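Local coordinates for protein glycoside hydrolase family 31 (Trueperella pyogenes, PDB 5I0F) that degrades cycloalternan, a cyclic glucan, and forms a covalent intermediate with its sugar substrate, as expected of a retaining glycosidase, at residues A[652-657]-A[668-673]; A[676-681]-A[692-697]; A[538-543]-A[681-686]. One frame throughout, in Å; residues are numbered along the deposited sequence.

How the contacts relate
Contact 3 opens first, on helix 537-551 of the parallel barrel. The chain then completes the barrel and runs through helix 617-646 into the C-terminal beta region. There contact 1 opens at 652-657 and closes a short loop at 668-673, adding edge strand 651-652 to a six-stranded sheet. Contact 1 lies wholly within the span of contact 3. Strand 671-673 leads directly into strand 677-679, its sheet neighbour, and contact 2 opens at 676-681. Contact 3 closes next, at 681-686, tying barrel and C-terminal region together. Contact 2 closes last, at 692-697, where the six-stranded sheet meets a two-stranded one. Contacts 2 and 3 therefore cross, and they share Pro681.

Contact 1: residues A[652-657]-A[668-673]; sequences RAMFYD and PRQYML
Arg652 and Met672 form an antiparallel, hydrogen-bonded pair at the edge of a sheet in the C-terminal region. Arg652 N donates to Met672 O at 2.8 Å, and Met672 N returns a bond to Arg652 O at 2.9 Å. The CB atoms of Arg652 and Met672 sit on the same face of the sheet, 4.1 Å apart. The pairing makes strand 651-652 an outermost strand of a six-stranded antiparallel sheet, with 671-673 next to it and 677-679 beyond. After the pair, segment 652-657 turns away into the short, weakly bonded helix 655-658. Met654 bends back from this turn at chi2 and chi3. Met654 SD lies 4.4 Å from Met672 CG, and Met654 CE lies 3.3 Å from Gln670 NE2. That amide nitrogen is hydrogen-bonded to Tyr693 O. Arg652 CG is anti to the backbone N (chi1 180°), and the chain bends at chi3. Arg652 NH1 then donates to Asp657 OD2 at 3.1 Å in a nearly straight, salt-bridged hydrogen bond. OD2 lies in the guanidinium plane and accepts through its syn lone pair. Asp675 also pairs with Arg652 NH1, while Lys648 pairs with Asp657 OD1.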
loop_
_atom_site.group_PDB
_atom_site.type_symbol
_atom_site.label_atom_id
_atom_site.label_comp_id
_atom_site.label_asym_id
_atom_site.label_seq_id
_atom_site.Cartn_x
_atom_site.Cartn_y
_atom_site.Cartn_z
ATOM N N ARG A 652 -15.086 -10.897 5.137
ATOM C CA ARG A 652 -14.864 -11.422 6.489
ATOM C C ARG A 652 -14.321 -12.837 6.438
ATOM O O ARG A 652 -15.003 -13.750 5.980
ATOM C CB ARG A 652 -16.183 -11.375 7.287
ATOM C CG ARG A 652 -16.125 -11.895 8.723
ATOM C CD ARG A 652 -17.517 -11.914 9.361
ATOM N NE ARG A 652 -18.140 -10.585 9.264
ATOM C CZ ARG A 652 -19.382 -10.294 9.646
ATOM N NH1 ARG A 652 -20.159 -11.222 10.187
ATOM N NH2 ARG A 652 -19.834 -9.055 9.504
ATOM N N ALA A 653 -13.104 -13.033 6.928
ATOM C CA ALA A 653 -12.569 -14.383 7.056
ATOM C C ALA A 653 -13.523 -15.274 7.863
ATOM O O ALA A 653 -14.255 -14.812 8.744
ATOM C CB ALA A 653 -11.216 -14.355 7.697
ATOM N N MET A 654 -13.493 -16.559 7.563
ATOM C CA MET A 654 -14.427 -17.521 8.163
ATOM C C MET A 654 -14.272 -17.657 9.674
ATOM O O MET A 654 -15.230 -17.977 10.380
ATOM C CB MET A 654 -14.224 -18.883 7.534
ATOM C CG MET A 654 -14.370 -18.888 6.031
ATOM S SD MET A 654 -16.090 -19.002 5.559
ATOM C CE MET A 654 -16.212 -20.776 5.743
ATOM N N PHE A 655 -13.058 -17.419 10.173
ATOM C CA PHE A 655 -12.774 -17.602 11.592
ATOM C C PHE A 655 -13.526 -16.636 12.499
ATOM O O PHE A 655 -13.647 -16.921 13.678
ATOM C CB PHE A 655 -11.255 -17.606 11.897
ATOM C CG PHE A 655 -10.587 -16.260 11.800
ATOM C CD1 PHE A 655 -10.630 -15.371 12.861
ATOM C CD2 PHE A 655 -9.850 -15.914 10.687
ATOM C CE1 PHE A 655 -9.989 -14.146 12.792
ATOM C CE2 PHE A 655 -9.215 -14.682 10.600
ATOM C CZ PHE A 655 -9.274 -13.798 11.660
ATOM N N TYR A 656 -14.028 -15.507 11.981
ATOM C CA TYR A 656 -14.766 -14.571 12.842
ATOM C C TYR A 656 -16.062 -15.184 13.389
ATOM O O TYR A 656 -16.393 -14.969 14.545
ATOM C CB TYR A 656 -15.042 -13.210 12.145
ATOM C CG TYR A 656 -13.786 -12.388 12.100
ATOM C CD1 TYR A 656 -13.312 -11.747 13.239
ATOM C CD2 TYR A 656 -13.024 -12.316 10.944
ATOM C CE1 TYR A 656 -12.122 -11.024 13.214
ATOM C CE2 TYR A 656 -11.827 -11.595 10.899
ATOM C CZ TYR A 656 -11.376 -10.963 12.035
ATOM O OH TYR A 656 -10.189 -10.260 11.995
ATOM N N ASP A 657 -16.772 -15.943 12.559
ATOM C CA ASP A 657 -18.048 -16.527 12.946
ATOM C C ASP A 657 -17.978 -18.047 13.112
ATOM O O ASP A 657 -18.907 -18.613 13.675
ATOM C CB ASP A 657 -19.136 -16.182 11.907
ATOM C CG ASP A 657 -19.297 -14.676 11.673
ATOM O OD1 ASP A 657 -19.286 -13.916 12.664
ATOM O OD2 ASP A 657 -19.451 -14.252 10.491
ATOM N N PRO A 668 -9.185 -21.079 2.446
ATOM C CA PRO A 668 -8.872 -19.697 2.795
ATOM C C PRO A 668 -9.324 -18.602 1.806
ATOM O O PRO A 668 -9.189 -17.417 2.153
ATOM C CB PRO A 668 -7.361 -19.720 2.928
ATOM C CG PRO A 668 -6.939 -20.725 1.898
ATOM C CD PRO A 668 -7.997 -21.800 1.959
ATOM N N ARG A 669 -9.800 -18.956 0.603
ATOM C CA ARG A 669 -10.364 -17.948 -0.321
ATOM C C ARG A 669 -11.900 -18.005 -0.448
ATOM O O ARG A 669 -12.472 -17.431 -1.390
ATOM C CB ARG A 669 -9.656 -17.994 -1.685
ATOM C CG ARG A 669 -8.230 -17.454 -1.628
ATOM C CD ARG A 669 -7.606 -17.313 -3.010
ATOM N NE ARG A 669 -7.557 -18.631 -3.637
ATOM C CZ ARG A 669 -6.528 -19.490 -3.602
ATOM N NH1 ARG A 669 -6.655 -20.681 -4.181
ATOM N NH2 ARG A 669 -5.370 -19.175 -3.015
ATOM N N GLN A 670 -12.577 -18.681 0.480
ATOM C CA GLN A 670 -13.997 -18.371 0.725
ATOM C C GLN A 670 -14.065 -17.400 1.872
ATOM O O GLN A 670 -13.166 -17.344 2.708
ATOM C CB GLN A 670 -14.929 -19.572 0.990
ATOM C CG GLN A 670 -14.312 -20.896 1.331
ATOM C CD GLN A 670 -15.324 -22.014 1.563
ATOM O OE1 GLN A 670 -15.389 -22.959 0.794
ATOM N NE2 GLN A 670 -16.057 -21.938 2.664
ATOM N N TYR A 671 -15.142 -16.625 1.897
ATOM C CA TYR A 671 -15.310 -15.620 2.912
ATOM C C TYR A 671 -16.784 -15.274 3.066
ATOM O O TYR A 671 -17.584 -15.528 2.174
ATOM C CB TYR A 671 -14.499 -14.364 2.543
ATOM C CG TYR A 671 -14.928 -13.692 1.261
ATOM C CD1 TYR A 671 -14.404 -14.091 0.021
ATOM C CD2 TYR A 671 -15.868 -12.657 1.279
ATOM C CE1 TYR A 671 -14.808 -13.479 -1.159
ATOM C CE2 TYR A 671 -16.262 -12.024 0.118
ATOM C CZ TYR A 671 -15.732 -12.432 -1.099
ATOM O OH TYR A 671 -16.152 -11.834 -2.275
ATOM N N MET A 672 -17.106 -14.674 4.203
ATOM C CA MET A 672 -18.429 -14.160 4.448
ATOM C C MET A 672 -18.474 -12.711 3.946
ATOM O O MET A 672 -17.500 -11.944 4.103
ATOM C CB MET A 672 -18.774 -14.235 5.946
ATOM C CG MET A 672 -18.766 -15.646 6.539
ATOM S SD MET A 672 -20.004 -16.731 5.799
ATOM C CE MET A 672 -21.536 -15.899 6.210
ATOM N N LEU A 673 -19.596 -12.345 3.330
ATOM C CA LEU A 673 -19.883 -10.960 3.020
ATOM C C LEU A 673 -20.969 -10.570 3.986
ATOM O O LEU A 673 -22.124 -10.932 3.785
ATOM C CB LEU A 673 -20.363 -10.779 1.575
ATOM C CG LEU A 673 -20.570 -9.317 1.165
ATOM C CD1 LEU A 673 -19.253 -8.570 1.119
ATOM C CD2 LEU A 673 -21.267 -9.242 -0.176
#

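Contact 2: residues A[676-681]-A[692-697]; sequences ELLINP and TYLPEG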
loop_
_atom_site.group_PDB
_atom_site.type_symbol
_atom_site.label_atom_id
_atom_site.label_comp_id
_atom_site.label_asym_id
_atom_site.label_seq_id
_atom_site.Cartn_x
_atom_site.Cartn_y
_atom_site.Cartn_z
ATOM N N GLU A 676 -24.574 -12.906 6.534
ATOM C CA GLU A 676 -25.526 -13.858 5.943
ATOM C C GLU A 676 -25.058 -14.612 4.686
ATOM O O GLU A 676 -25.593 -15.689 4.389
ATOM C CB GLU A 676 -26.860 -13.155 5.648
ATOM C CG GLU A 676 -27.465 -12.401 6.827
ATOM C CD GLU A 676 -27.758 -13.283 8.045
ATOM O OE1 GLU A 676 -28.025 -14.498 7.887
ATOM O OE2 GLU A 676 -27.725 -12.773 9.189
ATOM N N LEU A 677 -24.084 -14.076 3.965
ATOM C CA LEU A 677 -23.685 -14.626 2.675
ATOM C C LEU A 677 -22.290 -15.207 2.717
ATOM O O LEU A 677 -21.342 -14.534 3.142
ATOM C CB LEU A 677 -23.767 -13.553 1.586
ATOM C CG LEU A 677 -25.137 -12.914 1.334
ATOM C CD1 LEU A 677 -25.004 -11.904 0.217
ATOM C CD2 LEU A 677 -26.203 -13.952 1.012
ATOM N N LEU A 678 -22.163 -16.455 2.277
ATOM C CA LEU A 678 -20.879 -17.117 2.115
ATOM C C LEU A 678 -20.511 -17.091 0.626
ATOM O O LEU A 678 -21.280 -17.605 -0.205
ATOM C CB LEU A 678 -20.969 -18.571 2.624
ATOM C CG LEU A 678 -19.697 -19.429 2.515
ATOM C CD1 LEU A 678 -18.495 -18.690 3.044
ATOM C CD2 LEU A 678 -19.862 -20.732 3.279
ATOM N N ILE A 679 -19.354 -16.502 0.300
ATOM C CA ILE A 679 -18.928 -16.314 -1.085
ATOM C C ILE A 679 -17.747 -17.215 -1.426
ATOM O O ILE A 679 -16.831 -17.343 -0.626
ATOM C CB ILE A 679 -18.458 -14.859 -1.362
ATOM C CG1 ILE A 679 -19.321 -13.818 -0.625
ATOM C CG2 ILE A 679 -18.377 -14.603 -2.866
ATOM C CD1 ILE A 679 -20.794 -13.863 -0.952
ATOM N N ASN A 680 -17.731 -17.776 -2.624
ATOM C CA ASN A 680 -16.616 -18.606 -3.061
ATOM C C ASN A 680 -16.284 -18.382 -4.534
ATOM O O ASN A 680 -16.737 -19.161 -5.404
ATOM C CB ASN A 680 -16.869 -20.088 -2.762
ATOM C CG ASN A 680 -15.632 -20.946 -2.975
ATOM O OD1 ASN A 680 -14.525 -20.422 -3.178
ATOM N ND2 ASN A 680 -15.806 -22.267 -2.940
ATOM N N PRO A 681 -15.503 -17.319 -4.821
ATOM C CA PRO A 681 -15.110 -16.990 -6.201
ATOM C C PRO A 681 -14.495 -18.151 -6.970
ATOM O O PRO A 681 -13.754 -18.963 -6.391
ATOM C CB PRO A 681 -14.060 -15.879 -5.996
ATOM C CG PRO A 681 -14.458 -15.224 -4.710
ATOM C CD PRO A 681 -14.896 -16.363 -3.851
ATOM N N THR A 692 -17.503 -25.816 -2.341
ATOM C CA THR A 692 -17.493 -24.904 -1.210
ATOM C C THR A 692 -17.656 -25.695 0.095
ATOM O O THR A 692 -18.490 -26.600 0.165
ATOM C CB THR A 692 -18.658 -23.904 -1.407
ATOM O OG1 THR A 692 -18.430 -23.186 -2.620
ATOM C CG2 THR A 692 -18.777 -22.918 -0.272
ATOM N N TYR A 693 -16.855 -25.371 1.116
ATOM C CA TYR A 693 -17.113 -25.897 2.460
ATOM C C TYR A 693 -18.174 -25.048 3.146
ATOM O O TYR A 693 -18.009 -23.821 3.283
ATOM C CB TYR A 693 -15.841 -25.992 3.339
ATOM C CG TYR A 693 -16.182 -26.511 4.728
ATOM C CD1 TYR A 693 -16.555 -27.849 4.922
ATOM C CD2 TYR A 693 -16.216 -25.653 5.832
ATOM C CE1 TYR A 693 -16.928 -28.319 6.179
ATOM C CE2 TYR A 693 -16.561 -26.113 7.089
ATOM C CZ TYR A 693 -16.923 -27.444 7.258
ATOM O OH TYR A 693 -17.289 -27.881 8.497
ATOM N N LEU A 694 -19.256 -25.698 3.587
ATOM C CA LEU A 694 -20.294 -25.041 4.376
ATOM C C LEU A 694 -20.102 -25.389 5.833
ATOM O O LEU A 694 -20.023 -26.572 6.179
ATOM C CB LEU A 694 -21.703 -25.491 3.954
ATOM C CG LEU A 694 -22.107 -25.232 2.518
ATOM C CD1 LEU A 694 -23.480 -25.849 2.272
ATOM C CD2 LEU A 694 -22.107 -23.734 2.220
ATOM N N PRO A 695 -20.024 -24.378 6.704
ATOM C CA PRO A 695 -20.014 -24.664 8.143
ATOM C C PRO A 695 -21.413 -25.025 8.665
ATOM O O PRO A 695 -22.383 -24.937 7.917
ATOM C CB PRO A 695 -19.479 -23.365 8.764
ATOM C CG PRO A 695 -19.671 -22.312 7.747
ATOM C CD PRO A 695 -19.903 -22.937 6.406
ATOM N N GLU A 696 -21.504 -25.417 9.935
ATOM C CA GLU A 696 -22.755 -25.931 10.519
ATOM C C GLU A 696 -23.900 -24.924 10.370
ATOM O O GLU A 696 -23.674 -23.714 10.398
ATOM C CB GLU A 696 -22.582 -26.273 12.008
ATOM C CG GLU A 696 -21.616 -27.416 12.319
ATOM C CD GLU A 696 -22.185 -28.804 12.048
ATOM O OE1 GLU A 696 -23.332 -29.118 12.477
ATOM O OE2 GLU A 696 -21.461 -29.606 11.413
ATOM N N GLY A 697 -25.111 -25.451 10.206
ATOM C CA GLY A 697 -26.315 -24.662 9.959
ATOM C C GLY A 697 -26.863 -24.995 8.590
ATOM O O GLY A 697 -26.238 -25.741 7.839
#
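Asn680 and Thr692 supply the polar link between the two segments, and Leu678 supplies the apolar one. The Asn680 side chain donates through ND2 to Thr692 OG1 at 2.8 Å. The bond is almost straight, with an N-H...O angle of 173°, and the hydroxyl oxygen lies in the plane of the amide. The two side chains approach from opposite directions. On Thr692, OG1 is anti to the carbonyl carbon (chi1 -61°), which presents the oxygen to the amide. Both residues are buried. A weak hydrogen bond from Trp690 NE1 to Asn680 OD1 engages the other end of the amide.

The apolar contacts converge on one methyl group. Leu678 CD2 is 3.8 Å from Pro695 CD, so the leucine methyl meets the CD corner of the proline ring. Leu678 CD2 lies 3.9 Å from Leu694 CD2 and 4.3 Å from Thr692 CG2. Leu678 CD2 also packs against a polar atom, Tyr693 O, at 3.6 Å.

No backbone hydrogen bond joins the segments. The axes of strands 677-679 and 692-694 approach to 9.0 Å, with 150° between their N-to-C directions. The strands run roughly antiparallel and are layered through side chains. Strand 677-679 lies between 671-673 and 725-728 in the six-stranded sheet. Strand 689-694 pairs instead with 712-717. Tyr726 of strand 725-728 touches Thr692 and Leu694, and Met672 and Met654 pack against Leu678.

Contact 3: residues A[538-543]-A[681-686]; sequences EAFRSS and PVTAPG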
loop_
_atom_site.group_PDB
_atom_site.type_symbol
_atom_site.label_atom_id
_atom_site.label_comp_id
_atom_site.label_asym_id
_atom_site.label_seq_id
_atom_site.Cartn_x
_atom_site.Cartn_y
_atom_site.Cartn_z
ATOM N N GLU A 538 -3.548 -15.654 -11.114
ATOM C CA GLU A 538 -2.795 -15.567 -9.863
ATOM C C GLU A 538 -3.046 -14.236 -9.146
ATOM O O GLU A 538 -3.213 -14.216 -7.916
ATOM C CB GLU A 538 -1.280 -15.796 -10.086
ATOM C CG GLU A 538 -0.449 -15.842 -8.792
ATOM C CD GLU A 538 -1.039 -16.736 -7.686
ATOM O OE1 GLU A 538 -1.471 -17.904 -7.974
ATOM O OE2 GLU A 538 -1.116 -16.249 -6.515
ATOM N N ALA A 539 -3.117 -13.144 -9.901
ATOM C CA ALA A 539 -3.404 -11.845 -9.301
ATOM C C ALA A 539 -4.826 -11.753 -8.706
ATOM O O ALA A 539 -5.028 -11.130 -7.659
ATOM C CB ALA A 539 -3.162 -10.733 -10.309
ATOM N N PHE A 540 -5.789 -12.371 -9.387
ATOM C CA PHE A 540 -7.161 -12.524 -8.888
ATOM C C PHE A 540 -7.159 -13.232 -7.527
ATOM O O PHE A 540 -7.708 -12.707 -6.546
ATOM C CB PHE A 540 -7.976 -13.280 -9.974
ATOM C CG PHE A 540 -9.424 -13.569 -9.655
ATOM C CD1 PHE A 540 -10.129 -12.950 -8.636
ATOM C CD2 PHE A 540 -10.100 -14.502 -10.444
ATOM C CE1 PHE A 540 -11.461 -13.235 -8.407
ATOM C CE2 PHE A 540 -11.452 -14.783 -10.228
ATOM C CZ PHE A 540 -12.123 -14.168 -9.193
ATOM N N ARG A 541 -6.514 -14.401 -7.452
ATOM C CA ARG A 541 -6.416 -15.111 -6.167
ATOM C C ARG A 541 -5.743 -14.274 -5.089
ATOM O O ARG A 541 -6.220 -14.241 -3.938
ATOM C CB ARG A 541 -5.683 -16.445 -6.321
ATOM C CG ARG A 541 -6.469 -17.427 -7.183
ATOM C CD ARG A 541 -5.822 -18.802 -7.327
ATOM N NE ARG A 541 -4.635 -18.806 -8.172
ATOM C CZ ARG A 541 -4.568 -19.161 -9.471
ATOM N NH1 ARG A 541 -3.395 -19.104 -10.086
ATOM N NH2 ARG A 541 -5.624 -19.571 -10.177
ATOM N N SER A 542 -4.644 -13.609 -5.447
ATOM C CA SER A 542 -3.925 -12.742 -4.489
ATOM C C SER A 542 -4.775 -11.603 -3.990
ATOM O O SER A 542 -4.717 -11.242 -2.793
ATOM C CB SER A 542 -2.632 -12.184 -5.083
ATOM O OG SER A 542 -1.729 -13.254 -5.311
ATOM N N SER A 543 -5.600 -11.060 -4.881
ATOM C CA SER A 543 -6.473 -9.945 -4.527
ATOM C C SER A 543 -7.552 -10.367 -3.526
ATOM O O SER A 543 -7.853 -9.607 -2.620
ATOM C CB SER A 543 -7.060 -9.249 -5.767
ATOM O OG SER A 543 -6.036 -8.785 -6.690
ATOM N N PRO A 681 -15.503 -17.319 -4.821
ATOM C CA PRO A 681 -15.110 -16.990 -6.201
ATOM C C PRO A 681 -14.495 -18.151 -6.970
ATOM O O PRO A 681 -13.754 -18.963 -6.391
ATOM C CB PRO A 681 -14.060 -15.879 -5.996
ATOM C CG PRO A 681 -14.458 -15.224 -4.710
ATOM C CD PRO A 681 -14.896 -16.363 -3.851
ATOM N N VAL A 682 -14.778 -18.210 -8.272
ATOM C CA VAL A 682 -14.257 -19.263 -9.140
ATOM C C VAL A 682 -12.961 -18.730 -9.741
ATOM O O VAL A 682 -12.988 -17.804 -10.542
ATOM C CB VAL A 682 -15.272 -19.616 -10.244
ATOM C CG1 VAL A 682 -14.724 -20.691 -11.189
ATOM C CG2 VAL A 682 -16.566 -20.078 -9.599
ATOM N N THR A 683 -11.838 -19.315 -9.341
ATOM C CA THR A 683 -10.512 -18.749 -9.589
ATOM C C THR A 683 -9.608 -19.572 -10.485
ATOM O O THR A 683 -8.392 -19.332 -10.529
ATOM C CB THR A 683 -9.791 -18.511 -8.254
ATOM O OG1 THR A 683 -9.674 -19.739 -7.540
ATOM C CG2 THR A 683 -10.569 -17.501 -7.402
ATOM N N ALA A 684 -10.180 -20.529 -11.203
ATOM C CA ALA A 684 -9.405 -21.338 -12.136
ATOM C C ALA A 684 -10.056 -21.332 -13.531
ATOM O O ALA A 684 -11.282 -21.451 -13.636
ATOM C CB ALA A 684 -9.281 -22.772 -11.616
ATOM N N PRO A 685 -9.233 -21.208 -14.604
ATOM C CA PRO A 685 -9.817 -21.303 -15.930
ATOM C C PRO A 685 -10.345 -22.703 -16.228
ATOM O O PRO A 685 -9.785 -23.698 -15.760
ATOM C CB PRO A 685 -8.646 -20.970 -16.872
ATOM C CG PRO A 685 -7.413 -21.250 -16.090
ATOM C CD PRO A 685 -7.768 -21.007 -14.652
ATOM N N GLY A 686 -11.444 -22.760 -16.961
ATOM C CA GLY A 686 -11.990 -24.013 -17.427
ATOM C C GLY A 686 -12.870 -24.695 -16.411
ATOM O O GLY A 686 -13.330 -25.801 -16.667
#
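Phe540 and Arg541 are the two helix residues that meet the loop 681-686, and Thr683 lies against both. The hydrophobic part centres on the Phe540 ring. With Phe540 CG anti to its backbone N (chi1 179°), the ring swings out toward Pro681 and Thr683. Thr683 CG2 stands over one face in a CH-pi contact, 4.2 Å from the centroid of the Phe540 ring and offset toward the rim. The side chains of Phe540 and Thr683 cross at about a right angle. Pro681 CB approaches Phe540 CZ at 4.1 Å. The Phe540 ring also meets Trp560, with the two planes nearly parallel. The aliphatic part of Arg541 adds a second contact, with its CG 3.7 Å from Thr683 CB.

The polar part rests on the Arg541 guanidinium. Arg541 NH2 donates to Thr683 O at 2.8 Å, but the bond is bent, with an N-H...O angle of 130°. The oxygen is tilted slightly from the guanidinium plane. Arg541 NE and NH1 both donate to Glu538 OE1, at 3.3 Å and 3.1 Å, as two bonds of one salt bridge. They reach it from the same face of the carboxylate. This side-on grip, one turn back along the helix, fixes the rotation of the guanidinium and points NH2 at the loop. Val682 O is different: it is buried 3.4 Å from Phe540 CE2 and has no hydrogen-bonding partner.

Helix 537-551 follows barrel strand 527-529 and leads to strand 558-561. The contact is thus a docking of the C-terminal beta region onto an outer helix of the family 31 TIM barrel, on the chain just beyond the glycan-pocket residue Asp532.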